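Local coordinates for histidine triad protein (Plasmodium falciparum 3D7, PDB 5CS2) that probably hydrolyses diadenosine triphosphate to AMP and ADP through a covalent nucleotidyl-enzyme intermediate, and is bound by the antimalarial natural product cyclomarin A, at residues A[3-8]-A[81-86]; A[23-28]-A[114-119]; A[93-98]-A[121-126]. All blocks are in the same frame, centred on the assembly; numbering follows the deposited sequence.

Contact 1: A[3-8]-A[81-86]; sequences EKYKNI and LCNFMC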
loop_
_atom_site.group_PDB
_atom_site.type_symbol
_atom_site.label_atom_id
_atom_site.label_comp_id
_atom_site.label_asym_id
_atom_site.label_seq_id
_atom_site.Cartn_x
_atom_site.Cartn_y
_atom_site.Cartn_z
ATOM N N GLU A 3 -0.062 -3.689 22.252
ATOM C CA GLU A 3 1.232 -4.296 21.924
ATOM C C GLU A 3 1.493 -4.399 20.396
ATOM O O GLU A 3 2.661 -4.286 20.014
ATOM C CB GLU A 3 1.426 -5.644 22.632
ATOM C CG GLU A 3 2.455 -6.607 22.043
ATOM C CD GLU A 3 3.768 -6.770 22.791
ATOM O OE1 GLU A 3 4.438 -7.810 22.590
ATOM O OE2 GLU A 3 4.132 -5.860 23.571
ATOM N N LYS A 4 0.455 -4.616 19.537
ATOM C CA LYS A 4 0.671 -4.710 18.072
ATOM C C LYS A 4 1.387 -3.449 17.538
ATOM O O LYS A 4 2.392 -3.545 16.835
ATOM C CB LYS A 4 -0.653 -4.876 17.283
ATOM C CG LYS A 4 -0.432 -4.975 15.762
ATOM C CD LYS A 4 -1.694 -4.678 14.905
ATOM C CE LYS A 4 -1.326 -4.299 13.473
ATOM N NZ LYS A 4 -2.516 -3.986 12.599
ATOM N N TYR A 5 0.837 -2.288 17.877
ATOM C CA TYR A 5 1.362 -1.016 17.388
ATOM C C TYR A 5 2.658 -0.619 18.043
ATOM O O TYR A 5 3.510 -0.045 17.366
ATOM C CB TYR A 5 0.309 0.062 17.464
ATOM C CG TYR A 5 -0.836 -0.310 16.559
ATOM C CD1 TYR A 5 -0.667 -0.355 15.170
ATOM C CD2 TYR A 5 -2.045 -0.755 17.082
ATOM C CE1 TYR A 5 -1.684 -0.800 14.333
ATOM C CE2 TYR A 5 -3.082 -1.183 16.250
ATOM C CZ TYR A 5 -2.897 -1.197 14.874
ATOM O OH TYR A 5 -3.906 -1.608 14.039
ATOM N N LYS A 6 2.852 -1.000 19.318
ATOM C CA LYS A 6 4.088 -0.754 20.040
ATOM C C LYS A 6 5.152 -1.605 19.357
ATOM O O LYS A 6 6.271 -1.137 19.155
ATOM C CB LYS A 6 3.911 -1.162 21.525
ATOM C CG LYS A 6 5.135 -0.906 22.405
ATOM C CD LYS A 6 4.948 -1.504 23.805
ATOM C CE LYS A 6 6.238 -1.969 24.450
ATOM N NZ LYS A 6 7.093 -0.838 24.904
ATOM N N ASN A 7 4.785 -2.840 18.937
ATOM C CA ASN A 7 5.708 -3.749 18.265
ATOM C C ASN A 7 6.100 -3.187 16.888
ATOM O O ASN A 7 7.260 -3.284 16.490
ATOM C CB ASN A 7 5.096 -5.144 18.126
ATOM C CG ASN A 7 6.112 -6.207 17.778
ATOM O OD1 ASN A 7 7.324 -6.030 17.934
ATOM N ND2 ASN A 7 5.640 -7.355 17.330
ATOM N N ILE A 8 5.148 -2.541 16.194
ATOM C CA ILE A 8 5.455 -1.939 14.893
ATOM C C ILE A 8 6.466 -0.788 15.115
ATOM O O ILE A 8 7.469 -0.710 14.411
ATOM C CB ILE A 8 4.157 -1.445 14.217
ATOM C CG1 ILE A 8 3.380 -2.638 13.603
ATOM C CG2 ILE A 8 4.418 -0.308 13.160
ATOM C CD1 ILE A 8 2.030 -2.245 12.899
ATOM N N LEU A 81 4.481 1.637 8.810
ATOM C CA LEU A 81 4.099 3.007 9.186
ATOM C C LEU A 81 2.693 3.353 8.678
ATOM O O LEU A 81 1.906 3.967 9.382
ATOM C CB LEU A 81 5.149 4.020 8.635
ATOM C CG LEU A 81 4.871 5.478 8.982
ATOM C CD1 LEU A 81 4.838 5.682 10.525
ATOM C CD2 LEU A 81 5.936 6.382 8.393
ATOM N N CYS A 82 2.365 2.947 7.446
ATOM C CA CYS A 82 1.043 3.153 6.887
ATOM C C CYS A 82 -0.037 2.525 7.764
ATOM O O CYS A 82 -1.028 3.194 8.078
ATOM C CB CYS A 82 0.954 2.620 5.461
ATOM S SG CYS A 82 -0.660 2.901 4.707
ATOM N N ASN A 83 0.137 1.251 8.104
ATOM C CA ASN A 83 -0.844 0.529 8.939
ATOM C C ASN A 83 -0.986 1.238 10.308
ATOM O O ASN A 83 -2.113 1.512 10.732
ATOM C CB ASN A 83 -0.412 -0.926 9.104
ATOM C CG ASN A 83 -1.520 -1.774 9.646
ATOM O OD1 ASN A 83 -1.650 -1.948 10.857
ATOM N ND2 ASN A 83 -2.291 -2.367 8.767
ATOM N N PHE A 84 0.153 1.593 10.931
ATOM C CA PHE A 84 0.202 2.317 12.209
ATOM C C PHE A 84 -0.548 3.645 12.081
ATOM O O PHE A 84 -1.335 3.992 12.967
ATOM C CB PHE A 84 1.652 2.553 12.640
ATOM C CG PHE A 84 1.791 3.389 13.901
ATOM C CD1 PHE A 84 1.518 2.838 15.155
ATOM C CD2 PHE A 84 2.110 4.744 13.825
ATOM C CE1 PHE A 84 1.636 3.608 16.318
ATOM C CE2 PHE A 84 2.179 5.530 14.991
ATOM C CZ PHE A 84 1.969 4.946 16.228
ATOM N N MET A 85 -0.298 4.426 10.976
ATOM C CA MET A 85 -0.957 5.716 10.805
ATOM C C MET A 85 -2.449 5.611 10.538
ATOM O O MET A 85 -3.188 6.471 10.990
ATOM C CB MET A 85 -0.257 6.572 9.735
ATOM C CG MET A 85 1.102 7.088 10.182
ATOM S SD MET A 85 1.110 7.951 11.822
ATOM C CE MET A 85 -0.133 9.052 11.633
ATOM N N CYS A 86 -2.928 4.513 9.893
ATOM C CA CYS A 86 -4.367 4.326 9.741
ATOM C C CYS A 86 -4.992 4.113 11.111
ATOM O O CYS A 86 -6.075 4.631 11.362
ATOM C CB CYS A 86 -4.686 3.173 8.804
ATOM S SG CYS A 86 -4.329 3.555 7.090
#
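Lys-4 and Asn-83 make the polar link between helix 4-11 and helix 72-93; the axes of 4-8 and 81-86 approach to 10.2 Å, their directions 142° apart. From CB the lysine chain runs out extended, its CG anti to the backbone N. Its CD lies over one face of the neighbouring Tyr-5 ring, toward the rim; CE comes 3.5 Å from Asn-83 OD1, and NZ closes on that oxygen at 2.8 Å, a hydrogen bond whose donor is tilted 22° from the carbonyl plane. The same NZ gives a bond to Tyr-5 OH at 3.1 Å and another to Leu-70 O of the second subunit. OD1 also sits at the edge of the Tyr-5 ring, with the amide and ring planes 18° apart. Beside the polar group the contact is apolar: Tyr-5 CB meets the Phe-84 ring at its edge, 3.8 Å from CD1, and Ile-8 CG2 rests 4.0 Å from Phe-84 CB. Asn-83 ND2 bonds to Tyr-67 O of the second subunit. The chemistry implies a helix joint that is apolar along Tyr-5, Ile-8 and Phe-84, with a lysine ammonium divided among several oxygens at the dimer interface, which would favour its charged form.

Contact 2: A[23-28]-A[114-119]; sequences YEFGIY and HVHIHI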
loop_
_atom_site.group_PDB
_atom_site.type_symbol
_atom_site.label_atom_id
_atom_site.label_comp_id
_atom_site.label_asym_id
_atom_site.label_seq_id
_atom_site.Cartn_x
_atom_site.Cartn_y
_atom_site.Cartn_z
ATOM N N TYR A 23 14.140 17.157 5.611
ATOM C CA TYR A 23 13.078 16.360 5.010
ATOM C C TYR A 23 12.926 16.716 3.545
ATOM O O TYR A 23 12.349 17.745 3.211
ATOM C CB TYR A 23 11.767 16.603 5.758
ATOM C CG TYR A 23 11.832 16.063 7.163
ATOM C CD1 TYR A 23 11.524 14.738 7.431
ATOM C CD2 TYR A 23 12.135 16.895 8.237
ATOM C CE1 TYR A 23 11.558 14.237 8.725
ATOM C CE2 TYR A 23 12.204 16.395 9.539
ATOM C CZ TYR A 23 11.895 15.065 9.777
ATOM O OH TYR A 23 11.989 14.530 11.040
ATOM N N GLU A 24 13.439 15.853 2.692
ATOM C CA GLU A 24 13.353 16.058 1.244
ATOM C C GLU A 24 12.143 15.326 0.699
ATOM O O GLU A 24 11.877 14.190 1.110
ATOM C CB GLU A 24 14.600 15.494 0.549
ATOM C CG GLU A 24 15.874 16.306 0.734
ATOM C CD GLU A 24 17.115 15.691 0.106
ATOM O OE1 GLU A 24 16.980 14.714 -0.668
ATOM O OE2 GLU A 24 18.229 16.181 0.403
ATOM N N PHE A 25 11.421 15.968 -0.224
ATOM C CA PHE A 25 10.310 15.325 -0.909
ATOM C C PHE A 25 10.422 15.743 -2.385
ATOM O O PHE A 25 9.947 16.809 -2.735
ATOM C CB PHE A 25 8.979 15.766 -0.306
ATOM C CG PHE A 25 7.763 15.117 -0.917
ATOM C CD1 PHE A 25 7.721 13.739 -1.133
ATOM C CD2 PHE A 25 6.641 15.876 -1.240
ATOM C CE1 PHE A 25 6.577 13.140 -1.678
ATOM C CE2 PHE A 25 5.480 15.272 -1.741
ATOM C CZ PHE A 25 5.456 13.909 -1.958
ATOM N N GLY A 26 11.056 14.902 -3.204
ATOM C CA GLY A 26 11.308 15.263 -4.603
ATOM C C GLY A 26 12.282 16.437 -4.581
ATOM O O GLY A 26 13.229 16.437 -3.790
ATOM N N ILE A 27 12.025 17.456 -5.392
ATOM C CA ILE A 27 12.877 18.673 -5.411
ATOM C C ILE A 27 12.508 19.610 -4.230
ATOM O O ILE A 27 13.114 20.684 -4.088
ATOM C CB ILE A 27 12.688 19.447 -6.760
ATOM C CG1 ILE A 27 11.218 19.903 -6.934
ATOM C CG2 ILE A 27 13.236 18.638 -7.948
ATOM C CD1 ILE A 27 10.836 20.763 -8.205
ATOM N N TYR A 28 11.446 19.266 -3.474
ATOM C CA TYR A 28 10.912 20.105 -2.396
ATOM C C TYR A 28 11.479 19.754 -1.034
ATOM O O TYR A 28 12.154 18.735 -0.864
ATOM C CB TYR A 28 9.379 20.090 -2.374
ATOM C CG TYR A 28 8.767 20.467 -3.704
ATOM C CD1 TYR A 28 8.822 21.774 -4.171
ATOM C CD2 TYR A 28 8.196 19.500 -4.531
ATOM C CE1 TYR A 28 8.280 22.127 -5.402
ATOM C CE2 TYR A 28 7.619 19.846 -5.753
ATOM C CZ TYR A 28 7.674 21.162 -6.188
ATOM O OH TYR A 28 7.151 21.536 -7.398
ATOM N N HIS A 114 8.988 11.120 -6.141
ATOM C CA HIS A 114 9.489 10.545 -4.898
ATOM C C HIS A 114 8.307 9.701 -4.385
ATOM O O HIS A 114 7.200 10.227 -4.303
ATOM C CB HIS A 114 9.803 11.705 -3.913
ATOM C CG HIS A 114 10.503 11.316 -2.646
ATOM N ND1 HIS A 114 11.258 12.244 -1.935
ATOM C CD2 HIS A 114 10.527 10.133 -1.979
ATOM C CE1 HIS A 114 11.753 11.588 -0.894
ATOM N NE2 HIS A 114 11.306 10.325 -0.855
ATOM N N VAL A 115 8.530 8.398 -4.196
ATOM C CA VAL A 115 7.519 7.416 -3.740
ATOM C C VAL A 115 6.810 7.964 -2.526
ATOM O O VAL A 115 7.473 8.306 -1.551
ATOM C CB VAL A 115 8.149 6.046 -3.330
ATOM C CG1 VAL A 115 7.054 5.060 -2.883
ATOM C CG2 VAL A 115 8.967 5.448 -4.446
ATOM N N HIS A 116 5.487 8.005 -2.567
ATOM C CA HIS A 116 4.730 8.405 -1.359
ATOM C C HIS A 116 3.378 7.703 -1.267
ATOM O O HIS A 116 2.746 7.402 -2.284
ATOM C CB HIS A 116 4.594 9.939 -1.225
ATOM C CG HIS A 116 3.970 10.630 -2.392
ATOM N ND1 HIS A 116 4.665 10.803 -3.581
ATOM C CD2 HIS A 116 2.758 11.210 -2.506
ATOM C CE1 HIS A 116 3.846 11.455 -4.388
ATOM N NE2 HIS A 116 2.689 11.738 -3.788
ATOM N N ILE A 117 2.907 7.473 -0.027
ATOM C CA ILE A 117 1.597 6.863 0.171
ATOM C C ILE A 117 0.653 7.937 0.675
ATOM O O ILE A 117 1.013 8.684 1.599
ATOM C CB ILE A 117 1.678 5.738 1.243
ATOM C CG1 ILE A 117 2.656 4.598 0.858
ATOM C CG2 ILE A 117 0.254 5.196 1.566
ATOM C CD1 ILE A 117 2.915 3.471 1.941
ATOM N N HIS A 118 -0.534 7.991 0.098
ATOM C CA HIS A 118 -1.626 8.868 0.505
ATOM C C HIS A 118 -2.491 8.081 1.469
ATOM O O HIS A 118 -2.852 6.926 1.179
ATOM C CB HIS A 118 -2.524 9.238 -0.672
ATOM C CG HIS A 118 -1.848 10.083 -1.682
ATOM N ND1 HIS A 118 -1.906 11.456 -1.622
ATOM C CD2 HIS A 118 -1.103 9.712 -2.748
ATOM C CE1 HIS A 118 -1.210 11.882 -2.665
ATOM N NE2 HIS A 118 -0.711 10.862 -3.367
ATOM N N ILE A 119 -2.860 8.700 2.598
ATOM C CA ILE A 119 -3.802 8.077 3.541
ATOM C C ILE A 119 -4.865 9.130 3.710
ATOM O O ILE A 119 -4.557 10.235 4.177
ATOM C CB ILE A 119 -3.189 7.688 4.885
ATOM C CG1 ILE A 119 -2.148 6.576 4.737
ATOM C CG2 ILE A 119 -4.308 7.284 5.900
ATOM C CD1 ILE A 119 -1.356 6.322 6.029
#
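The histidine triad motif, His-114 to His-118, meets the turn after strand 24-25 through two of its imidazoles. His-114 ND1 accepts a hydrogen bond from Gly-26 N at 3.0 Å, the donor only 4° out of the ring plane. Its other nitrogen, NE2, is bonded to Thr-60 O, so the ring is held at both nitrogens and its rotation is fixed. Gly-26 stands in a type II' turn from Phe-25 to Tyr-28, where its positive phi suits glycine. Phe-25, with CG anti to its own N, reaches past His-114 and sets its edge against His-116: CZ lies 3.5 Å above the centre of the imidazole, a T-shaped pair with planes at 87°. On the edge of that imidazole, ND1 donates to His-114 O at 2.7 Å, nearly straight at 170°. A ring face and a nitrogen of His-116 are thus both engaged. His-116 is the predicted nucleophile; ND1 is taken by His-114 O, while the predicted tele-AMP linkage would use NE2. A backbone carbonyl gripping ND1 and orienting the ring is the arrangement familiar from the HIT fold, as in HIT hydrolases, Fhit among them.

Contact 3: A[93-98]-A[121-126]; sequences FNTTDF and PRKIND
Thr-95 turns its OG1 anti to the backbone N (chi1 -171°) and Lys-123 runs extended beyond CG, and these two side chains tie the loop entering strand 97-104 to the end of strand 116-122. The strands are antiparallel neighbours in the beta hairpin of the HIT domain sheet, with Phe-98 opposite Pro-121 as a non-hydrogen-bonded pair. Thr-95 OG1 donates to Arg-122 O at 2.7 Å and accepts from Asp-97 N, closing an ST turn, so one hydroxyl both shapes the loop and holds the partner strand. Beyond it, Lys-123 NZ reaches back to Phe-93 O at 2.8 Å, in the carbonyl plane, near the end of helix 72-93. Alongside these polar links, Pro-121 packs through its CB against Thr-95 CG2 at 3.9 Å and Phe-93 CB at 4.3 Å, while Phe-98 CD1 comes 3.7 Å from Pro-121 CA. Arg-122 N donates to Asp-97 O at 2.8 Å. Phe-98 also pairs with a strand of the second subunit, so the sheet continues across the dimer, and Asp-97 OD2 accepts from Glu-107 N of that subunit. The arginine bends at its second and third torsions and carries its guanidinium away to Asp-126, with NH1 bonded to Ser-99 OG. It grips the carboxylate side-on, NE to OD2 and NH2 to OD1, each on the syn side. Lys-123 N reaches Asp-126 OD2 at 2.8 Å from the opposite face of the carboxylate plane to Arg-122 NE.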
loop_
_atom_site.group_PDB
_atom_site.type_symbol
_atom_site.label_atom_id
_atom_site.label_comp_id
_atom_site.label_asym_id
_atom_site.label_seq_id
_atom_site.Cartn_x
_atom_site.Cartn_y
_atom_site.Cartn_z
ATOM N N PHE A 93 -9.641 11.058 13.825
ATOM C CA PHE A 93 -10.693 11.554 12.945
ATOM C C PHE A 93 -12.019 10.801 13.110
ATOM O O PHE A 93 -12.980 11.111 12.416
ATOM C CB PHE A 93 -10.198 11.573 11.475
ATOM C CG PHE A 93 -9.291 12.763 11.246
ATOM C CD1 PHE A 93 -7.959 12.735 11.657
ATOM C CD2 PHE A 93 -9.794 13.948 10.721
ATOM C CE1 PHE A 93 -7.148 13.872 11.536
ATOM C CE2 PHE A 93 -8.978 15.080 10.595
ATOM C CZ PHE A 93 -7.659 15.029 11.000
ATOM N N ASN A 94 -12.084 9.879 14.074
ATOM C CA ASN A 94 -13.247 9.044 14.416
ATOM C C ASN A 94 -13.810 8.326 13.175
ATOM O O ASN A 94 -14.931 8.587 12.708
ATOM C CB ASN A 94 -14.301 9.844 15.205
ATOM C CG ASN A 94 -13.732 10.430 16.477
ATOM O OD1 ASN A 94 -13.077 9.744 17.277
ATOM N ND2 ASN A 94 -13.889 11.730 16.647
ATOM N N THR A 95 -12.958 7.475 12.587
ATOM C CA THR A 95 -13.341 6.703 11.411
ATOM C C THR A 95 -12.611 5.404 11.364
ATOM O O THR A 95 -11.531 5.242 11.942
ATOM C CB THR A 95 -13.229 7.490 10.075
ATOM O OG1 THR A 95 -13.839 6.702 9.036
ATOM C CG2 THR A 95 -11.770 7.824 9.691
ATOM N N THR A 96 -13.218 4.459 10.671
ATOM C CA THR A 96 -12.605 3.163 10.506
ATOM C C THR A 96 -12.220 3.033 9.016
ATOM O O THR A 96 -11.620 2.029 8.659
ATOM C CB THR A 96 -13.626 2.069 10.882
ATOM O OG1 THR A 96 -14.744 2.159 9.995
ATOM C CG2 THR A 96 -14.102 2.185 12.351
ATOM N N ASP A 97 -12.652 3.982 8.158
ATOM C CA ASP A 97 -12.466 3.873 6.706
ATOM C C ASP A 97 -11.442 4.828 6.127
ATOM O O ASP A 97 -11.407 6.005 6.488
ATOM C CB ASP A 97 -13.795 4.033 5.968
ATOM C CG ASP A 97 -14.890 3.053 6.383
ATOM O OD1 ASP A 97 -14.580 2.083 7.136
ATOM O OD2 ASP A 97 -16.045 3.238 5.937
ATOM N N PHE A 98 -10.601 4.301 5.209
ATOM C CA PHE A 98 -9.516 5.086 4.618
ATOM C C PHE A 98 -9.332 4.725 3.165
ATOM O O PHE A 98 -9.540 3.569 2.790
ATOM C CB PHE A 98 -8.169 4.766 5.318
ATOM C CG PHE A 98 -8.180 4.973 6.808
ATOM C CD1 PHE A 98 -7.895 6.223 7.351
ATOM C CD2 PHE A 98 -8.586 3.959 7.659
ATOM C CE1 PHE A 98 -7.992 6.442 8.723
ATOM C CE2 PHE A 98 -8.684 4.178 9.037
ATOM C CZ PHE A 98 -8.382 5.416 9.552
ATOM N N PRO A 121 -8.610 9.761 5.393
ATOM C CA PRO A 121 -9.741 9.270 6.204
ATOM C C PRO A 121 -11.026 9.486 5.425
ATOM O O PRO A 121 -11.137 10.468 4.690
ATOM C CB PRO A 121 -9.695 10.169 7.449
ATOM C CG PRO A 121 -8.273 10.666 7.505
ATOM C CD PRO A 121 -7.930 10.891 6.058
ATOM N N ARG A 122 -11.969 8.537 5.518
ATOM C CA ARG A 122 -13.225 8.623 4.758
ATOM C C ARG A 122 -14.476 8.563 5.652
ATOM O O ARG A 122 -14.502 7.809 6.622
ATOM C CB ARG A 122 -13.294 7.487 3.725
ATOM C CG ARG A 122 -12.174 7.476 2.671
ATOM C CD ARG A 122 -12.034 8.780 1.924
ATOM N NE ARG A 122 -13.257 9.151 1.211
ATOM C CZ ARG A 122 -13.562 8.730 -0.012
ATOM N NH1 ARG A 122 -12.729 7.936 -0.677
ATOM N NH2 ARG A 122 -14.700 9.105 -0.585
ATOM N N LYS A 123 -15.509 9.359 5.299
ATOM C CA LYS A 123 -16.812 9.445 5.990
ATOM C C LYS A 123 -17.969 9.479 4.979
ATOM O O LYS A 123 -17.745 9.773 3.804
ATOM C CB LYS A 123 -16.842 10.679 6.910
ATOM C CG LYS A 123 -15.983 10.510 8.155
ATOM C CD LYS A 123 -15.513 11.845 8.723
ATOM C CE LYS A 123 -15.166 11.689 10.186
ATOM N NZ LYS A 123 -14.406 12.850 10.724
ATOM N N ILE A 124 -19.207 9.160 5.421
ATOM C CA ILE A 124 -20.398 9.158 4.540
ATOM C C ILE A 124 -20.565 10.486 3.786
ATOM O O ILE A 124 -20.511 11.565 4.391
ATOM C CB ILE A 124 -21.710 8.744 5.281
ATOM C CG1 ILE A 124 -21.569 7.373 5.971
ATOM C CG2 ILE A 124 -22.950 8.778 4.338
ATOM C CD1 ILE A 124 -22.613 7.063 7.086
ATOM N N ASN A 125 -20.731 10.388 2.453
ATOM C CA ASN A 125 -20.945 11.492 1.514
ATOM C C ASN A 125 -19.899 12.626 1.626
ATOM O O ASN A 125 -20.244 13.800 1.421
ATOM C CB ASN A 125 -22.396 12.038 1.625
ATOM C CG ASN A 125 -23.484 11.082 1.171
ATOM O OD1 ASN A 125 -23.249 10.110 0.431
ATOM N ND2 ASN A 125 -24.719 11.367 1.569
ATOM N N ASP A 126 -18.621 12.273 1.934
ATOM C CA ASP A 126 -17.531 13.249 2.025
ATOM C C ASP A 126 -17.134 13.726 0.636
ATOM O O ASP A 126 -17.016 14.924 0.422
ATOM C CB ASP A 126 -16.311 12.670 2.771
ATOM C CG ASP A 126 -15.702 11.366 2.252
ATOM O OD1 ASP A 126 -16.076 10.926 1.142
ATOM O OD2 ASP A 126 -14.880 10.771 2.976
#

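Contacts 1 and 2 are buried, whereas contact 3 is partly exposed at one end of the hairpin. Contacts 2 and 3 share strand 116-122, the first placing the predicted nucleophile His-116 near its start and the second fastening its far end to strand 97-104. Helix 72-93, which takes part in contact 1, packs on the same strand through Cys-82, Met-85 and Cys-86 against Ile-119, which also meets Phe-98 of contact 3. Their chemistry follows their place: imidazoles and a phenyl ring at the predicted active site, apolar helix packing with a buried polar group at the subunit interface in contact 1, and hydroxyl and ammonium bonds to backbone carbonyls, beside packing round Pro-121, in contact 3. Contacts 1 and 3 touch the second subunit; contact 2 does not.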